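Local coordinates for protein aminoglycoside N(3)-acetyltransferase (Streptomyces griseus, PDB 7LAP) that probably acetylates the 3-amino group of aminoglycoside antibiotics, a modification that confers resistance to them, at residues L125-V139 / A143-W157. Sequence-based numbering, arbitrary orientation.
Sequences LRRRPGAVRSRHPDV and ALGASAPALMDAHPW
The guanidinium of R135 lies flat on the indole of W157, their planes 10° apart, with R135 CZ 3.9 Å from the centroid of the six-membered ring of W157 in a cation-pi stack. Extended from CG to NE, the R135 side chain also lays CG and CD along the benzene end of the indole, while A154 CA lies over the opposite guanidinium face. Arginine suits this place because its rim can still bond while its face is stacked: R135 NE (2.8 Å) and, less straight, R135 NH2 both donate to H155 O, which lies in the guanidinium plane, and this should fix the rotation of the group. Next along, H136 turns its ring edge to the same segment, and H136 NE2 donates to W157 O at 2.7 Å, in the ring plane and on a carbonyl lone pair. H136 ND1 accepts from D138 N; histidine suits the site by offering a donor and an acceptor on one ring. H136 CB sits over the face of the H155 imidazole, 3.8 Å from its centroid, and S134 OG meets H155 ND1 at the rim of that ring, 2.7 Å away. S134 OG also bonds to L141 N.

The segments also build a beta hairpin, strands 132-133 and 141-145, at one edge of the mixed central sheet. V132 and A143 form its antiparallel hydrogen-bonded pair, exchanging two backbone bonds. Branched V132 sets CG1 anti to its N (chi1 178°), and V132 CG1 packs 3.6 Å from M152 CB on helix 148-152. Leucine's forked end lets L144 reach two parts of the turn at 128-131: CD1 lies against P129 O and A131 N, CD2 against R128 CB, while the R128 guanidinium pairs with D63.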
loop_
_atom_site.group_PDB
_atom_site.type_symbol
_atom_site.label_atom_id
_atom_site.label_comp_id
_atom_site.label_asym_id
_atom_site.label_seq_id
_atom_site.Cartn_x
_atom_site.Cartn_y
_atom_site.Cartn_z
ATOM N N LEU B 125 -9.114 -3.331 1.306
ATOM C CA LEU B 125 -10.551 -3.226 1.586
ATOM C C LEU B 125 -11.037 -1.778 1.468
ATOM O O LEU B 125 -12.052 -1.496 0.804
ATOM C CB LEU B 125 -10.844 -3.792 2.985
ATOM C CG LEU B 125 -12.261 -4.117 3.487
ATOM C CD1 LEU B 125 -13.060 -2.866 3.782
ATOM C CD2 LEU B 125 -13.019 -5.063 2.535
ATOM N N ARG B 126 -10.329 -0.837 2.101
ATOM C CA ARG B 126 -10.822 0.539 2.079
ATOM C C ARG B 126 -10.819 1.114 0.664
ATOM O O ARG B 126 -11.616 2.003 0.372
ATOM C CB ARG B 126 -10.001 1.431 3.024
ATOM C CG ARG B 126 -8.766 1.978 2.383
ATOM C CD ARG B 126 -8.029 3.000 3.224
ATOM N NE ARG B 126 -6.776 3.352 2.559
ATOM C CZ ARG B 126 -6.621 4.370 1.712
ATOM N NH1 ARG B 126 -7.636 5.192 1.443
ATOM N NH2 ARG B 126 -5.430 4.572 1.138
ATOM N N ARG B 127 -9.988 0.586 -0.244
ATOM C CA ARG B 127 -9.981 1.111 -1.603
ATOM C C ARG B 127 -10.999 0.411 -2.510
ATOM O O ARG B 127 -11.137 0.794 -3.673
ATOM C CB ARG B 127 -8.549 1.021 -2.176
ATOM C CG ARG B 127 -7.477 1.858 -1.358
ATOM C CD ARG B 127 -5.994 1.580 -1.749
ATOM N NE ARG B 127 -5.757 1.969 -3.141
ATOM C CZ ARG B 127 -4.809 2.811 -3.565
ATOM N NH1 ARG B 127 -3.971 3.373 -2.700
ATOM N NH2 ARG B 127 -4.703 3.084 -4.868
ATOM N N ARG B 128 -11.711 -0.609 -2.015
ATOM C CA ARG B 128 -12.724 -1.264 -2.832
ATOM C C ARG B 128 -13.809 -0.265 -3.239
ATOM O O ARG B 128 -14.222 0.571 -2.419
ATOM C CB ARG B 128 -13.369 -2.439 -2.083
ATOM C CG ARG B 128 -12.454 -3.697 -1.971
ATOM C CD ARG B 128 -12.363 -4.475 -3.285
ATOM N NE ARG B 128 -13.624 -5.132 -3.600
ATOM C CZ ARG B 128 -13.724 -6.408 -3.983
ATOM N NH1 ARG B 128 -12.633 -7.163 -4.111
ATOM N NH2 ARG B 128 -14.916 -6.930 -4.251
ATOM N N PRO B 129 -14.349 -0.372 -4.461
ATOM C CA PRO B 129 -15.555 0.399 -4.810
ATOM C C PRO B 129 -16.654 0.157 -3.792
ATOM O O PRO B 129 -16.898 -0.975 -3.388
ATOM C CB PRO B 129 -15.937 -0.145 -6.193
ATOM C CG PRO B 129 -14.656 -0.663 -6.765
ATOM C CD PRO B 129 -13.885 -1.217 -5.578
ATOM N N GLY B 130 -17.281 1.240 -3.332
ATOM C CA GLY B 130 -18.316 1.166 -2.322
ATOM C C GLY B 130 -17.853 1.017 -0.877
ATOM O O GLY B 130 -18.705 1.051 0.030
ATOM N N ALA B 131 -16.552 0.830 -0.612
ATOM C CA ALA B 131 -16.106 0.702 0.778
ATOM C C ALA B 131 -16.275 2.034 1.494
ATOM O O ALA B 131 -16.229 3.099 0.874
ATOM C CB ALA B 131 -14.629 0.263 0.862
ATOM N N VAL B 132 -16.457 1.981 2.812
ATOM C CA VAL B 132 -16.682 3.186 3.622
ATOM C C VAL B 132 -15.624 3.234 4.717
ATOM O O VAL B 132 -15.439 2.252 5.440
ATOM C CB VAL B 132 -18.086 3.187 4.246
ATOM C CG1 VAL B 132 -18.296 4.436 5.141
ATOM C CG2 VAL B 132 -19.174 3.096 3.158
ATOM N N ARG B 133 -14.951 4.371 4.859
ATOM C CA ARG B 133 -13.892 4.501 5.853
ATOM C C ARG B 133 -14.337 5.483 6.929
ATOM O O ARG B 133 -14.868 6.544 6.600
ATOM C CB ARG B 133 -12.607 4.997 5.220
ATOM C CG ARG B 133 -11.476 4.791 6.202
ATOM C CD ARG B 133 -10.418 5.760 6.022
ATOM N NE ARG B 133 -9.141 5.376 6.614
ATOM C CZ ARG B 133 -8.004 5.647 5.998
ATOM N NH1 ARG B 133 -8.062 6.225 4.812
ATOM N NH2 ARG B 133 -6.842 5.341 6.557
ATOM N N SER B 134 -14.132 5.138 8.207
ATOM C CA SER B 134 -14.655 6.020 9.253
ATOM C C SER B 134 -13.772 7.264 9.379
ATOM O O SER B 134 -12.672 7.339 8.835
ATOM C CB SER B 134 -14.801 5.268 10.587
ATOM O OG SER B 134 -13.594 5.189 11.321
ATOM N N ARG B 135 -14.281 8.270 10.073
ATOM C CA ARG B 135 -13.688 9.593 9.976
ATOM C C ARG B 135 -12.569 9.816 10.973
ATOM O O ARG B 135 -11.913 10.869 10.925
ATOM C CB ARG B 135 -14.783 10.658 10.161
ATOM C CG ARG B 135 -15.358 10.657 11.552
ATOM C CD ARG B 135 -16.519 11.667 11.755
ATOM N NE ARG B 135 -16.871 11.751 13.167
ATOM C CZ ARG B 135 -17.647 12.691 13.714
ATOM N NH1 ARG B 135 -18.186 13.653 12.962
ATOM N NH2 ARG B 135 -17.875 12.670 15.025
ATOM N N HIS B 136 -12.316 8.862 11.868
ATOM C CA HIS B 136 -11.381 9.144 12.949
ATOM C C HIS B 136 -9.945 9.151 12.431
ATOM O O HIS B 136 -9.558 8.230 11.720
ATOM C CB HIS B 136 -11.502 8.110 14.066
ATOM C CG HIS B 136 -11.045 8.642 15.384
ATOM N ND1 HIS B 136 -9.712 8.695 15.745
ATOM C CD2 HIS B 136 -11.734 9.234 16.385
ATOM C CE1 HIS B 136 -9.609 9.271 16.930
ATOM N NE2 HIS B 136 -10.822 9.599 17.343
ATOM N N PRO B 137 -9.129 10.151 12.799
ATOM C CA PRO B 137 -7.749 10.215 12.280
ATOM C C PRO B 137 -6.807 9.248 12.926
ATOM O O PRO B 137 -5.763 8.950 12.337
ATOM C CB PRO B 137 -7.303 11.645 12.615
ATOM C CG PRO B 137 -8.155 12.016 13.854
ATOM C CD PRO B 137 -9.501 11.358 13.569
ATOM N N ASP B 138 -7.101 8.776 14.127
ATOM C CA ASP B 138 -6.195 7.858 14.782
ATOM C C ASP B 138 -6.607 6.394 14.669
ATOM O O ASP B 138 -5.739 5.530 14.511
ATOM C CB ASP B 138 -6.051 8.233 16.251
ATOM C CG ASP B 138 -4.885 7.539 16.883
ATOM O OD1 ASP B 138 -3.765 7.699 16.368
ATOM O OD2 ASP B 138 -5.078 6.834 17.880
ATOM N N VAL B 139 -7.902 6.072 14.748
ATOM C CA VAL B 139 -8.309 4.672 14.814
ATOM C C VAL B 139 -9.463 4.392 13.862
ATOM O O VAL B 139 -10.380 3.628 14.194
ATOM C CB VAL B 139 -8.669 4.264 16.255
ATOM C CG1 VAL B 139 -7.393 4.229 17.123
ATOM C CG2 VAL B 139 -9.738 5.218 16.856
ATOM N N ALA B 143 -15.217 -0.412 6.103
ATOM C CA ALA B 143 -16.213 -1.463 5.958
ATOM C C ALA B 143 -16.701 -1.531 4.516
ATOM O O ALA B 143 -16.723 -0.529 3.793
ATOM C CB ALA B 143 -17.410 -1.231 6.904
ATOM N N LEU B 144 -17.181 -2.716 4.140
ATOM C CA LEU B 144 -17.650 -2.993 2.787
ATOM C C LEU B 144 -18.826 -3.946 2.909
ATOM O O LEU B 144 -18.673 -5.040 3.468
ATOM C CB LEU B 144 -16.529 -3.620 1.917
ATOM C CG LEU B 144 -16.910 -3.935 0.469
ATOM C CD1 LEU B 144 -17.213 -2.639 -0.334
ATOM C CD2 LEU B 144 -15.811 -4.765 -0.235
ATOM N N GLY B 145 -19.984 -3.556 2.368
ATOM C CA GLY B 145 -21.127 -4.441 2.434
ATOM C C GLY B 145 -22.368 -3.731 2.970
ATOM O O GLY B 145 -22.399 -2.505 3.116
ATOM N N ALA B 146 -23.386 -4.530 3.303
ATOM C CA ALA B 146 -24.738 -4.004 3.475
ATOM C C ALA B 146 -24.836 -3.046 4.657
ATOM O O ALA B 146 -25.586 -2.075 4.609
ATOM C CB ALA B 146 -25.709 -5.172 3.647
ATOM N N SER B 147 -24.112 -3.302 5.744
ATOM C CA SER B 147 -24.232 -2.478 6.944
ATOM C C SER B 147 -23.107 -1.455 7.050
ATOM O O SER B 147 -22.979 -0.783 8.083
ATOM C CB SER B 147 -24.234 -3.367 8.178
ATOM O OG SER B 147 -25.320 -4.265 8.120
ATOM N N ALA B 148 -22.299 -1.322 6.004
ATOM C CA ALA B 148 -21.083 -0.516 6.113
ATOM C C ALA B 148 -21.352 0.948 6.458
ATOM O O ALA B 148 -20.621 1.482 7.307
ATOM C CB ALA B 148 -20.258 -0.653 4.831
ATOM N N PRO B 149 -22.369 1.642 5.897
ATOM C CA PRO B 149 -22.557 3.058 6.280
ATOM C C PRO B 149 -22.927 3.261 7.745
ATOM O O PRO B 149 -22.346 4.128 8.400
ATOM C CB PRO B 149 -23.679 3.542 5.332
ATOM C CG PRO B 149 -23.627 2.552 4.149
ATOM C CD PRO B 149 -23.299 1.238 4.825
ATOM N N ALA B 150 -23.880 2.504 8.287
ATOM C CA ALA B 150 -24.231 2.692 9.696
ATOM C C ALA B 150 -23.104 2.246 10.628
ATOM O O ALA B 150 -22.920 2.825 11.705
ATOM C CB ALA B 150 -25.516 1.930 10.026
ATOM N N LEU B 151 -22.339 1.222 10.250
ATOM C CA LEU B 151 -21.233 0.802 11.108
ATOM C C LEU B 151 -20.166 1.886 11.211
ATOM O O LEU B 151 -19.610 2.117 12.292
ATOM C CB LEU B 151 -20.599 -0.493 10.577
ATOM C CG LEU B 151 -21.326 -1.805 10.901
ATOM C CD1 LEU B 151 -20.742 -2.947 10.097
ATOM C CD2 LEU B 151 -21.291 -2.093 12.394
ATOM N N MET B 152 -19.849 2.550 10.096
ATOM C CA MET B 152 -18.756 3.520 10.050
ATOM C C MET B 152 -19.180 4.940 10.389
ATOM O O MET B 152 -18.312 5.796 10.618
ATOM C CB MET B 152 -18.140 3.523 8.661
ATOM C CG MET B 152 -17.534 2.139 8.265
ATOM S SD MET B 152 -16.137 1.660 9.298
ATOM C CE MET B 152 -16.890 0.486 10.451
ATOM N N ASP B 153 -20.477 5.204 10.386
ATOM C CA ASP B 153 -20.994 6.568 10.391
ATOM C C ASP B 153 -20.591 7.308 11.660
ATOM O O ASP B 153 -20.637 6.750 12.757
ATOM C CB ASP B 153 -22.524 6.548 10.281
ATOM C CG ASP B 153 -23.119 7.949 10.169
ATOM O OD1 ASP B 153 -22.737 8.664 9.219
ATOM O OD2 ASP B 153 -23.965 8.330 11.011
ATOM N N ALA B 154 -20.180 8.562 11.499
ATOM C CA ALA B 154 -19.955 9.472 12.618
ATOM C C ALA B 154 -19.120 8.832 13.730
ATOM O O ALA B 154 -19.544 8.770 14.878
ATOM C CB ALA B 154 -21.301 9.963 13.180
ATOM N N HIS B 155 -17.920 8.361 13.385
ATOM C CA HIS B 155 -17.027 7.810 14.405
ATOM C C HIS B 155 -16.813 8.830 15.529
ATOM O O HIS B 155 -16.381 9.967 15.259
ATOM C CB HIS B 155 -15.692 7.441 13.780
ATOM C CG HIS B 155 -14.896 6.452 14.574
ATOM N ND1 HIS B 155 -14.190 5.430 13.977
ATOM C CD2 HIS B 155 -14.675 6.334 15.908
ATOM C CE1 HIS B 155 -13.559 4.726 14.907
ATOM N NE2 HIS B 155 -13.840 5.251 16.089
ATOM N N PRO B 156 -17.100 8.475 16.788
ATOM C CA PRO B 156 -16.994 9.454 17.881
ATOM C C PRO B 156 -15.563 9.917 18.040
ATOM O O PRO B 156 -14.637 9.100 18.102
ATOM C CB PRO B 156 -17.456 8.669 19.113
ATOM C CG PRO B 156 -18.285 7.563 18.560
ATOM C CD PRO B 156 -17.638 7.191 17.262
ATOM N N TRP B 157 -15.388 11.237 18.140
ATOM C CA TRP B 157 -14.042 11.802 18.204
ATOM C C TRP B 157 -13.299 11.319 19.445
ATOM O O TRP B 157 -12.198 10.752 19.355
ATOM C CB TRP B 157 -14.099 13.327 18.197
ATOM C CG TRP B 157 -14.603 13.957 16.928
ATOM C CD1 TRP B 157 -15.548 14.961 16.822
ATOM C CD2 TRP B 157 -14.132 13.709 15.601
ATOM N NE1 TRP B 157 -15.717 15.307 15.496
ATOM C CE2 TRP B 157 -14.869 14.543 14.732
ATOM C CE3 TRP B 157 -13.195 12.822 15.054
ATOM C CZ2 TRP B 157 -14.670 14.538 13.354
ATOM C CZ3 TRP B 157 -13.006 12.820 13.690
ATOM C CH2 TRP B 157 -13.735 13.674 12.856
HETATM O O HOH W 1 -20.262 -0.945 1.118
HETATM O O HOH W 2 -17.088 8.126 10.593
#